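Local structure of UDP-N-acetylglucosamine pyrophosphorylase (Entamoeba histolytica, 3OC9) at residues F218-V223 / V236-L241; V214-K219 / E244-L249; I94-M99 / N110-H115; R78-A83 / S122-C127. The protein probably catalyses the formation of UDP-N-acetylglucosamine and diphosphate from UTP and N-acetylglucosamine 1-phosphate. All coordinates share one frame; numbering follows the deposited sequence. Where two conformers were deposited one is given.

Overall arrangement
The four contacts form two groups on opposite sides of the chain's centre. Interactions 3 and 4 come first along the chain, with 94-99/110-115 nested inside the loop closed by 78-83/122-127. Their centres are about 10 Å apart, and they meet where the neighbouring parallel strands 95-100 and 125-134 of the central mixed sheet pair. Interactions 1 and 2 follow, centres about 9 Å apart, sharing Phe218 and Lys219 in the loop that leaves strand 209-215 of the same sheet. The groups lie 35 to 40 Å apart, centre to centre. One belongs to the alpha/beta core of this nucleotidyltransferase, the other to loops projecting from it.

Interaction 1 (F218-V223 / V236-L241); sequences FKEEKV and VEYTEL
Tyr238 lays its ring along the backbone of the turn at 218-223, and nearly all of the contact passes through this one side chain. It was modelled in two conformers; the account holds for the one described. With CG anti to the backbone N (chi1 173°), the ring projects from the short 3-10 segment 238-240 to the other loop. The apolar part is a CH-pi contact: Lys222 CD lies over one face of the Tyr238 ring, 3.8 Å from its centroid and displaced toward the rim, with Tyr238 CE2 the nearest ring atom at 3.4 Å. The bend at chi2 (-74°) brings CD over this face. The polar part consists of carbonyl oxygens set about the ring. Glu221 O approaches obliquely and is 3.1 Å from Tyr238 CD1, whereas Lys219 O lies near the ring plane, 4.0 Å from Tyr238 CE1. At the phenol end Glu220 O is 3.4 Å from Tyr238 OH. Local backbone bonds shape this surface: a type I turn runs from Phe218 to Glu221, and Val223 N gives a weak bond to Glu221 O (2.9 Å) in an inverse gamma turn centred on Lys222. The Glu221 side chain sets out away from the tyrosine, and its carboxylate is held by Arg329 and by Gly217 N. Both segments are surface loops beside the hairpin of strands 225-229 and 232-236: 218-223 leads into the first strand, and 236-241 leaves the second, its Leu241 packing on Val225.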
# COMPACT_ATOMS: atom_id res chain seq x y z
N PHE A 218 -19.17 8.49 -5.95
CA PHE A 218 -19.80 9.35 -6.97
C PHE A 218 -19.25 9.01 -8.37
O PHE A 218 -18.17 8.41 -8.46
CB PHE A 218 -19.71 10.87 -6.64
CG PHE A 218 -18.29 11.42 -6.58
CD1 PHE A 218 -17.48 11.20 -5.47
CD2 PHE A 218 -17.79 12.20 -7.64
CE1 PHE A 218 -16.17 11.72 -5.41
CE2 PHE A 218 -16.50 12.73 -7.59
CZ PHE A 218 -15.68 12.48 -6.48
N LYS A 219 -19.97 9.38 -9.44
CA LYS A 219 -19.64 8.96 -10.82
C LYS A 219 -18.22 9.33 -11.29
O LYS A 219 -17.52 8.53 -11.95
CB LYS A 219 -20.69 9.48 -11.82
CG LYS A 219 -20.42 9.13 -13.31
CD LYS A 219 -21.45 9.80 -14.23
CE LYS A 219 -21.14 9.63 -15.72
NZ LYS A 219 -19.86 10.29 -16.16
N GLU A 220 -17.79 10.54 -10.94
CA GLU A 220 -16.50 11.08 -11.40
C GLU A 220 -15.34 10.81 -10.43
O GLU A 220 -14.26 11.42 -10.58
CB GLU A 220 -16.63 12.60 -11.67
CG GLU A 220 -17.78 13.00 -12.63
CD GLU A 220 -19.15 13.11 -11.95
OE1 GLU A 220 -19.25 13.05 -10.70
OE2 GLU A 220 -20.16 13.26 -12.68
N GLU A 221 -15.54 9.94 -9.44
CA GLU A 221 -14.45 9.59 -8.51
C GLU A 221 -13.28 8.91 -9.26
O GLU A 221 -13.51 7.98 -10.03
CB GLU A 221 -14.95 8.70 -7.36
CG GLU A 221 -13.87 8.44 -6.29
CD GLU A 221 -14.26 7.46 -5.20
OE1 GLU A 221 -15.40 6.97 -5.15
OE2 GLU A 221 -13.38 7.16 -4.37
N LYS A 222 -12.04 9.39 -9.04
CA LYS A 222 -10.85 8.87 -9.75
C LYS A 222 -10.32 7.57 -9.12
O LYS A 222 -9.25 7.56 -8.50
CB LYS A 222 -9.72 9.92 -9.82
CG LYS A 222 -10.15 11.33 -10.25
CD LYS A 222 -10.45 11.41 -11.73
CE LYS A 222 -10.57 12.85 -12.21
NZ LYS A 222 -9.23 13.46 -12.51
N VAL A 223 -11.10 6.50 -9.28
CA VAL A 223 -10.74 5.17 -8.79
C VAL A 223 -11.10 4.11 -9.86
O VAL A 223 -12.13 4.22 -10.53
CB VAL A 223 -11.44 4.88 -7.40
CG1 VAL A 223 -12.96 4.70 -7.54
CG2 VAL A 223 -10.82 3.68 -6.72
N VAL A 236 -10.89 -2.30 -14.43
CA VAL A 236 -11.05 -1.25 -15.47
C VAL A 236 -10.63 0.11 -14.88
O VAL A 236 -11.22 0.57 -13.91
CB VAL A 236 -12.51 -1.23 -16.04
CG1 VAL A 236 -12.74 -0.02 -17.00
CG2 VAL A 236 -12.85 -2.55 -16.77
N GLU A 237 -9.60 0.74 -15.45
CA GLU A 237 -9.10 2.04 -14.96
C GLU A 237 -10.10 3.18 -15.23
O GLU A 237 -10.93 3.08 -16.15
CB GLU A 237 -7.74 2.40 -15.58
CG GLU A 237 -6.62 1.37 -15.32
CD GLU A 237 -5.27 1.82 -15.87
OE1 GLU A 237 -4.85 1.34 -16.94
OE2 GLU A 237 -4.62 2.68 -15.23
N TYR A 238 -10.01 4.25 -14.43
CA TYR A 238 -11.01 5.33 -14.47
C TYR A 238 -11.14 5.92 -15.88
O TYR A 238 -12.25 6.24 -16.33
CB TYR A 238 -10.66 6.43 -13.46
CG TYR A 238 -11.55 7.64 -13.57
CD1 TYR A 238 -12.81 7.66 -12.99
CD2 TYR A 238 -11.13 8.77 -14.29
CE1 TYR A 238 -13.65 8.77 -13.11
CE2 TYR A 238 -11.95 9.88 -14.41
CZ TYR A 238 -13.21 9.88 -13.81
OH TYR A 238 -14.02 10.99 -13.93
N THR A 239 -9.99 6.06 -16.56
CA THR A 239 -9.97 6.63 -17.92
C THR A 239 -10.74 5.82 -18.98
O THR A 239 -11.02 6.34 -20.07
CB THR A 239 -8.51 6.96 -18.40
OG1 THR A 239 -7.65 5.84 -18.21
CG2 THR A 239 -7.93 8.15 -17.65
N GLU A 240 -11.11 4.57 -18.66
CA GLU A 240 -11.79 3.66 -19.60
C GLU A 240 -13.25 3.33 -19.26
O GLU A 240 -13.86 2.46 -19.90
CB GLU A 240 -11.01 2.35 -19.75
CG GLU A 240 -9.83 2.41 -20.71
CD GLU A 240 -8.63 3.14 -20.11
OE1 GLU A 240 -8.23 4.19 -20.66
OE2 GLU A 240 -8.11 2.65 -19.08
N LEU A 241 -13.81 4.01 -18.27
CA LEU A 241 -15.19 3.76 -17.86
C LEU A 241 -16.19 4.18 -18.95
O LEU A 241 -15.89 5.06 -19.75
CB LEU A 241 -15.52 4.49 -16.57
CG LEU A 241 -14.81 3.98 -15.30
CD1 LEU A 241 -15.10 4.93 -14.16
CD2 LEU A 241 -15.26 2.55 -14.97

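Interaction 2 (V214-K219 / E244-L249)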
# COMPACT_ATOMS: atom_id res chain seq x y z
N VAL A 214 -13.03 -0.07 -1.54
CA VAL A 214 -13.96 0.93 -0.97
C VAL A 214 -15.20 1.03 -1.88
O VAL A 214 -15.09 1.00 -3.11
CB VAL A 214 -13.29 2.34 -0.77
CG1 VAL A 214 -12.19 2.29 0.32
CG2 VAL A 214 -12.70 2.94 -2.13
N LYS A 215 -16.39 1.15 -1.28
CA LYS A 215 -17.61 1.41 -2.08
C LYS A 215 -17.59 2.77 -2.81
O LYS A 215 -17.45 3.83 -2.17
CB LYS A 215 -18.84 1.37 -1.17
CG LYS A 215 -19.34 0.00 -0.80
CD LYS A 215 -20.74 0.18 -0.15
CE LYS A 215 -21.45 -1.12 0.06
NZ LYS A 215 -22.66 -0.93 0.93
N LYS A 216 -17.71 2.74 -4.15
CA LYS A 216 -17.60 3.97 -5.00
C LYS A 216 -18.58 5.07 -4.53
O LYS A 216 -19.76 4.79 -4.32
CB LYS A 216 -17.84 3.62 -6.48
CG LYS A 216 -17.79 4.81 -7.48
CD LYS A 216 -17.68 4.34 -8.95
CE LYS A 216 -17.93 5.49 -9.92
NZ LYS A 216 -17.53 5.06 -11.32
N GLY A 217 -18.08 6.29 -4.37
CA GLY A 217 -18.87 7.40 -3.78
C GLY A 217 -19.67 8.30 -4.72
O GLY A 217 -20.73 8.83 -4.32
N PHE A 218 -19.17 8.49 -5.95
CA PHE A 218 -19.80 9.35 -6.97
C PHE A 218 -19.25 9.01 -8.37
O PHE A 218 -18.17 8.41 -8.46
CB PHE A 218 -19.71 10.87 -6.64
CG PHE A 218 -18.29 11.42 -6.58
CD1 PHE A 218 -17.48 11.20 -5.47
CD2 PHE A 218 -17.79 12.20 -7.64
CE1 PHE A 218 -16.17 11.72 -5.41
CE2 PHE A 218 -16.50 12.73 -7.59
CZ PHE A 218 -15.68 12.48 -6.48
N LYS A 219 -19.97 9.38 -9.44
CA LYS A 219 -19.64 8.96 -10.82
C LYS A 219 -18.22 9.33 -11.29
O LYS A 219 -17.52 8.53 -11.95
CB LYS A 219 -20.69 9.48 -11.82
CG LYS A 219 -20.42 9.13 -13.31
CD LYS A 219 -21.45 9.80 -14.23
CE LYS A 219 -21.14 9.63 -15.72
NZ LYS A 219 -19.86 10.29 -16.16
N GLU A 244 -22.41 2.18 -19.53
CA GLU A 244 -22.74 0.85 -19.01
C GLU A 244 -22.11 0.60 -17.62
O GLU A 244 -22.80 0.17 -16.70
CB GLU A 244 -22.26 -0.24 -20.00
CG GLU A 244 -22.57 -1.71 -19.58
CD GLU A 244 -21.91 -2.78 -20.48
OE1 GLU A 244 -21.61 -2.50 -21.66
OE2 GLU A 244 -21.69 -3.92 -19.99
N LEU A 245 -20.82 0.89 -17.51
CA LEU A 245 -20.07 0.65 -16.26
C LEU A 245 -20.34 1.72 -15.19
O LEU A 245 -19.99 1.53 -14.01
CB LEU A 245 -18.56 0.51 -16.56
CG LEU A 245 -18.13 -0.74 -17.36
CD1 LEU A 245 -16.65 -0.70 -17.70
CD2 LEU A 245 -18.46 -2.05 -16.61
N ASN A 246 -21.00 2.82 -15.58
CA ASN A 246 -21.45 3.85 -14.62
C ASN A 246 -22.94 3.79 -14.19
O ASN A 246 -23.42 4.69 -13.48
CB ASN A 246 -21.12 5.27 -15.13
CG ASN A 246 -19.68 5.69 -14.84
OD1 ASN A 246 -19.14 5.42 -13.76
ND2 ASN A 246 -19.07 6.39 -15.79
N LYS A 247 -23.66 2.73 -14.60
CA LYS A 247 -25.10 2.59 -14.29
C LYS A 247 -25.44 2.45 -12.80
O LYS A 247 -24.71 1.78 -12.04
CB LYS A 247 -25.73 1.43 -15.08
N GLN A 248 -26.53 3.10 -12.39
CA GLN A 248 -27.00 3.11 -11.01
C GLN A 248 -28.35 2.41 -10.84
O GLN A 248 -29.18 2.40 -11.77
CB GLN A 248 -27.12 4.56 -10.49
CG GLN A 248 -25.79 5.24 -10.16
CD GLN A 248 -25.93 6.75 -9.96
OE1 GLN A 248 -25.91 7.53 -10.92
NE2 GLN A 248 -26.06 7.17 -8.71
N LEU A 249 -28.55 1.83 -9.66
CA LEU A 249 -29.84 1.30 -9.23
C LEU A 249 -30.75 2.46 -8.82
O LEU A 249 -30.28 3.59 -8.63
CB LEU A 249 -29.68 0.34 -8.04
CG LEU A 249 -28.72 -0.86 -8.18
CD1 LEU A 249 -28.45 -1.50 -6.82
CD2 LEU A 249 -29.28 -1.89 -9.17
O HOH W 1 -18.41 2.28 -11.83
O HOH W 2 -16.66 8.31 -14.60
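Where the chain leaves strand 209-215 of the central mixed sheet, Lys216 reaches across to Asn246 in the long connection between strands 232-236 and 258-261. All its torsions are near 180° (chi1 179°), and this full extension carries the ammonium all the way to the other loop. Lys216 NZ donates to Asn246 OD1 at 2.9 Å. The nitrogen lies almost straight ahead of the amide oxygen, at a C=O...N angle of 171°. A second proton of Lys216 NZ goes to a water 3.0 Å away, and that water donates in turn to Leu245 O (2.8 Å), so the ammonium is tied both to the side chain and to the backbone of the opposite loop. Lys216 also makes a cation-pi contact with Phe254, farther along the same connection. Asn246 occupies the third position of a type I beta turn running from Glu244 to Lys247, which presents its amide to the projecting loop 216-219. Here the two lysines use the amide differently: Lys216 meets its oxygen, while Lys219 passes it at about a right angle with its aliphatic chain, Lys219 CG lying 3.8 Å from Asn246 CG and Lys219 CE 3.8 Å from Asn246 ND2. A second water links the backbone of the lysine to the same amide, donating to Lys219 O at 2.8 Å and accepting a weak bond from Asn246 ND2.

Interaction 3 (I94-M99 / N110-H115)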
# COMPACT_ATOMS: atom_id res chain seq x y z
N ILE A 94 8.00 -10.98 11.51
CA ILE A 94 7.41 -10.68 10.17
C ILE A 94 8.49 -10.15 9.19
O ILE A 94 8.97 -9.04 9.36
CB ILE A 94 6.24 -9.63 10.26
CG1 ILE A 94 5.13 -10.10 11.21
CG2 ILE A 94 5.65 -9.33 8.83
CD1 ILE A 94 4.09 -8.97 11.57
N HIS A 95 8.87 -10.94 8.18
CA HIS A 95 9.85 -10.49 7.16
C HIS A 95 9.23 -9.41 6.22
O HIS A 95 8.04 -9.50 5.89
CB HIS A 95 10.41 -11.71 6.38
CG HIS A 95 11.39 -12.55 7.16
ND1 HIS A 95 12.73 -12.23 7.26
CD2 HIS A 95 11.22 -13.65 7.93
CE1 HIS A 95 13.35 -13.11 8.03
NE2 HIS A 95 12.45 -13.98 8.47
N TRP A 96 10.03 -8.41 5.83
CA TRP A 96 9.59 -7.24 5.03
C TRP A 96 10.47 -7.11 3.77
O TRP A 96 11.69 -6.92 3.88
CB TRP A 96 9.69 -5.95 5.89
CG TRP A 96 9.25 -4.62 5.26
CD1 TRP A 96 8.61 -4.43 4.04
CD2 TRP A 96 9.41 -3.31 5.83
NE1 TRP A 96 8.37 -3.07 3.84
CE2 TRP A 96 8.85 -2.37 4.91
CE3 TRP A 96 9.96 -2.84 7.03
CZ2 TRP A 96 8.83 -0.98 5.17
CZ3 TRP A 96 9.94 -1.44 7.29
CH2 TRP A 96 9.37 -0.54 6.36
N PHE A 97 9.84 -7.24 2.59
CA PHE A 97 10.54 -7.18 1.29
C PHE A 97 10.23 -5.81 0.64
O PHE A 97 9.06 -5.48 0.41
CB PHE A 97 10.10 -8.38 0.40
CG PHE A 97 10.30 -9.73 1.08
CD1 PHE A 97 11.58 -10.32 1.14
CD2 PHE A 97 9.23 -10.39 1.69
CE1 PHE A 97 11.78 -11.55 1.80
CE2 PHE A 97 9.42 -11.63 2.35
CZ PHE A 97 10.71 -12.21 2.41
N LEU A 98 11.29 -5.03 0.37
CA LEU A 98 11.14 -3.65 -0.11
C LEU A 98 11.69 -3.51 -1.52
O LEU A 98 12.90 -3.65 -1.74
CB LEU A 98 11.87 -2.66 0.81
CG LEU A 98 11.30 -2.43 2.20
CD1 LEU A 98 11.98 -3.37 3.15
CD2 LEU A 98 11.52 -0.96 2.62
N MET A 99 10.80 -3.24 -2.48
CA MET A 99 11.21 -3.14 -3.91
C MET A 99 11.81 -1.77 -4.26
O MET A 99 11.18 -0.72 -4.03
CB MET A 99 10.05 -3.47 -4.87
CG MET A 99 10.47 -3.62 -6.35
SD MET A 99 9.22 -4.36 -7.46
CE MET A 99 8.01 -3.06 -7.53
N ASN A 110 21.48 2.39 3.57
CA ASN A 110 22.17 3.28 4.51
C ASN A 110 21.20 3.98 5.47
O ASN A 110 21.52 4.15 6.66
CB ASN A 110 23.01 4.33 3.77
CG ASN A 110 24.31 3.77 3.21
OD1 ASN A 110 24.82 2.76 3.69
ND2 ASN A 110 24.84 4.43 2.19
N TYR A 111 20.02 4.36 4.98
CA TYR A 111 18.99 5.03 5.80
C TYR A 111 18.56 4.13 6.97
O TYR A 111 18.55 4.57 8.13
CB TYR A 111 17.78 5.49 4.95
CG TYR A 111 16.68 6.17 5.75
CD1 TYR A 111 15.55 5.45 6.16
CD2 TYR A 111 16.78 7.52 6.12
CE1 TYR A 111 14.53 6.07 6.91
CE2 TYR A 111 15.77 8.14 6.89
CZ TYR A 111 14.65 7.40 7.26
OH TYR A 111 13.65 7.99 8.00
N PHE A 112 18.25 2.85 6.69
CA PHE A 112 17.88 1.90 7.76
C PHE A 112 19.03 1.61 8.76
O PHE A 112 18.83 1.61 9.99
CB PHE A 112 17.28 0.60 7.17
CG PHE A 112 15.80 0.71 6.80
CD1 PHE A 112 14.80 0.50 7.77
CD2 PHE A 112 15.40 1.02 5.49
CE1 PHE A 112 13.42 0.59 7.43
CE2 PHE A 112 14.02 1.13 5.15
CZ PHE A 112 13.03 0.92 6.13
N LYS A 113 20.24 1.37 8.25
CA LYS A 113 21.40 1.04 9.10
C LYS A 113 21.73 2.15 10.11
O LYS A 113 21.96 1.89 11.30
CB LYS A 113 22.62 0.75 8.20
CG LYS A 113 23.96 0.44 8.92
CD LYS A 113 23.89 -0.79 9.81
CE LYS A 113 25.30 -1.24 10.24
NZ LYS A 113 25.28 -2.16 11.41
N GLU A 114 21.78 3.38 9.64
CA GLU A 114 22.15 4.48 10.55
C GLU A 114 21.02 4.90 11.51
O GLU A 114 21.28 5.63 12.49
CB GLU A 114 22.79 5.64 9.78
CG GLU A 114 24.02 5.21 8.91
CD GLU A 114 25.25 4.69 9.71
OE1 GLU A 114 25.49 5.17 10.85
OE2 GLU A 114 25.99 3.81 9.15
N HIS A 115 19.80 4.40 11.29
CA HIS A 115 18.72 4.55 12.28
C HIS A 115 18.52 3.29 13.15
O HIS A 115 17.50 3.18 13.85
CB HIS A 115 17.40 5.00 11.61
CG HIS A 115 17.42 6.41 11.08
ND1 HIS A 115 16.97 7.50 11.81
CD2 HIS A 115 17.80 6.90 9.87
CE1 HIS A 115 17.09 8.60 11.08
NE2 HIS A 115 17.59 8.26 9.90
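Phe112 meets Trp96 and Leu98 in a buried, wholly apolar contact between strand 95-100 and helix 105-114, the first strand and the helix of a beta-alpha-beta unit that is completed by the parallel strand 125-134. The unit is part of the alpha/beta core of this GT-A-type nucleotidyltransferase, and the contact lies where its helix packs against the sheet. The backbones stay well separated, with Leu98 CA and Phe112 CA 11.8 Å apart, so large side chains must span the gap. Trp96 and Leu98, two residues apart on the strand, both turn to the helix, and Phe112 comes to meet them from the helix side. The aromatic pair is an offset edge-to-face arrangement: the edge of the phenylalanine is directed to the face of the indole's six-membered ring, with planes at 90° and centroids 5.7 Å apart. The far end of the indole does the touching, Trp96 CH2 lying 3.9 Å from Phe112 CZ; a chi1 of -178° sets the indole opposite the backbone N and carries the benzo ring out to the helix. At the other end of the tryptophan, NE1 is hydrogen-bonded to Thr40 OG1, which fixes the turn of the indole. Phe69 of helix 68-87 adds a further aromatic neighbour to Phe112. Leu98 was modelled in two conformers; in the one described, its CD1 lies over a face of the Trp96 ring, 3.5 Å above the plane and offset toward the rim, while its CD2 comes 4.1 Å from Phe112 CE2.

Interaction 4 (R78-A83 / S122-C127); sequences RLQELA and SEQIHC
Gln80 reaches from helix 68-87 to Gln124, near the start of strand 125-134. Its CB leaves the helix pointing toward that partner, and the chain continues extended past CG, which packs near the Ile94 side chain. Gln80 CD comes next, 4.1 Å from Gln124 NE2. At the tip, Gln80 OE1 accepts a hydrogen bond from Gln124 NE2 (3.0 Å, N-H...O angle 154°), the donor tilted 16° from the carbonyl plane. The same oxygen also takes the backbone N-H of Ile94, so two donors grip it. The other tip atom, Gln80 NE2, donates to a water at 3.0 Å, which in turn donates to Gln124 OE1 at 2.8 Å. The two side chains come from opposite directions, and their amide planes are 18° apart; one direct bond and one bridged by water hold them in this nearly coplanar pairing. Gln124 is fixed from its own side too: its NE2 has a second acceptor in Ile94 O, and its OE1 also receives Ser121 N. Ile94 is thus gripped through both its N-H and its carbonyl oxygen, near the start of strand 95-100. The arrangement is a side-chain amide pair near the starts of two neighbouring parallel strands, joining them to a helix packed on the sheet of an alpha/beta nucleotidyltransferase core.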
# COMPACT_ATOMS: atom_id res chain seq x y z
N ARG A 78 4.33 -3.81 16.78
CA ARG A 78 3.07 -4.00 17.58
C ARG A 78 2.32 -5.29 17.21
O ARG A 78 1.80 -5.99 18.09
CB ARG A 78 2.16 -2.77 17.46
CG ARG A 78 0.81 -2.86 18.19
CD ARG A 78 0.99 -3.08 19.71
NE ARG A 78 -0.28 -2.98 20.44
CZ ARG A 78 -0.44 -3.34 21.72
NH1 ARG A 78 0.59 -3.83 22.41
NH2 ARG A 78 -1.62 -3.19 22.30
N LEU A 79 2.24 -5.58 15.90
CA LEU A 79 1.67 -6.83 15.40
C LEU A 79 2.43 -8.06 15.92
O LEU A 79 1.80 -9.05 16.34
CB LEU A 79 1.61 -6.82 13.85
CG LEU A 79 0.54 -5.88 13.26
CD1 LEU A 79 0.80 -5.65 11.75
CD2 LEU A 79 -0.87 -6.47 13.48
N GLN A 80 3.76 -8.01 15.91
CA GLN A 80 4.56 -9.12 16.49
C GLN A 80 4.23 -9.36 17.98
O GLN A 80 4.10 -10.51 18.42
CB GLN A 80 6.08 -8.88 16.30
CG GLN A 80 6.59 -9.10 14.84
CD GLN A 80 8.06 -8.68 14.61
OE1 GLN A 80 8.60 -8.90 13.52
NE2 GLN A 80 8.69 -8.08 15.62
N GLU A 81 4.09 -8.26 18.72
CA GLU A 81 3.78 -8.27 20.17
C GLU A 81 2.40 -8.89 20.47
O GLU A 81 2.28 -9.74 21.35
CB GLU A 81 3.86 -6.85 20.70
CG GLU A 81 3.71 -6.70 22.22
CD GLU A 81 4.07 -5.29 22.70
OE1 GLU A 81 3.47 -4.29 22.23
OE2 GLU A 81 4.98 -5.21 23.55
N LEU A 82 1.37 -8.49 19.72
CA LEU A 82 0.02 -9.06 19.87
C LEU A 82 -0.02 -10.58 19.62
O LEU A 82 -0.67 -11.33 20.38
CB LEU A 82 -1.00 -8.31 18.97
CG LEU A 82 -1.32 -6.85 19.34
CD1 LEU A 82 -2.33 -6.21 18.34
CD2 LEU A 82 -1.90 -6.75 20.77
N ALA A 83 0.66 -11.02 18.56
CA ALA A 83 0.77 -12.44 18.25
C ALA A 83 1.52 -13.22 19.35
O ALA A 83 1.14 -14.36 19.68
CB ALA A 83 1.46 -12.65 16.89
N SER A 122 18.07 -6.56 11.86
CA SER A 122 18.70 -6.55 10.52
C SER A 122 18.38 -7.80 9.68
O SER A 122 18.49 -7.77 8.46
CB SER A 122 20.23 -6.35 10.61
OG SER A 122 20.87 -7.50 11.14
N GLU A 123 17.97 -8.87 10.36
CA GLU A 123 17.71 -10.14 9.68
C GLU A 123 16.36 -10.16 8.95
O GLU A 123 16.14 -11.04 8.11
CB GLU A 123 17.80 -11.31 10.67
CG GLU A 123 19.11 -11.32 11.45
CD GLU A 123 19.41 -12.65 12.10
OE1 GLU A 123 18.50 -13.21 12.75
OE2 GLU A 123 20.56 -13.12 11.97
N GLN A 124 15.49 -9.19 9.25
CA GLN A 124 14.11 -9.17 8.69
C GLN A 124 13.78 -8.12 7.61
O GLN A 124 12.66 -8.11 7.10
CB GLN A 124 13.06 -9.08 9.83
CG GLN A 124 12.76 -7.67 10.40
CD GLN A 124 11.93 -7.73 11.69
OE1 GLN A 124 12.47 -7.56 12.80
NE2 GLN A 124 10.63 -7.99 11.55
N ILE A 125 14.75 -7.25 7.28
CA ILE A 125 14.58 -6.19 6.26
C ILE A 125 15.32 -6.60 4.99
O ILE A 125 16.52 -6.87 5.07
CB ILE A 125 15.21 -4.86 6.75
CG1 ILE A 125 14.52 -4.36 8.02
CG2 ILE A 125 15.20 -3.77 5.66
CD1 ILE A 125 13.16 -3.78 7.75
N HIS A 126 14.63 -6.65 3.84
CA HIS A 126 15.24 -7.14 2.58
C HIS A 126 14.96 -6.25 1.36
O HIS A 126 13.90 -6.39 0.71
CB HIS A 126 14.78 -8.59 2.27
CG HIS A 126 14.80 -9.51 3.45
ND1 HIS A 126 15.90 -10.28 3.78
CD2 HIS A 126 13.84 -9.82 4.37
CE1 HIS A 126 15.64 -10.99 4.86
NE2 HIS A 126 14.39 -10.74 5.24
N CYS A 127 15.90 -5.37 1.01
CA CYS A 127 15.78 -4.52 -0.19
C CYS A 127 16.19 -5.30 -1.45
O CYS A 127 17.24 -5.99 -1.44
CB CYS A 127 16.62 -3.22 -0.06
SG CYS A 127 16.12 -2.04 1.24
O HOH W 3 11.67 -8.03 15.44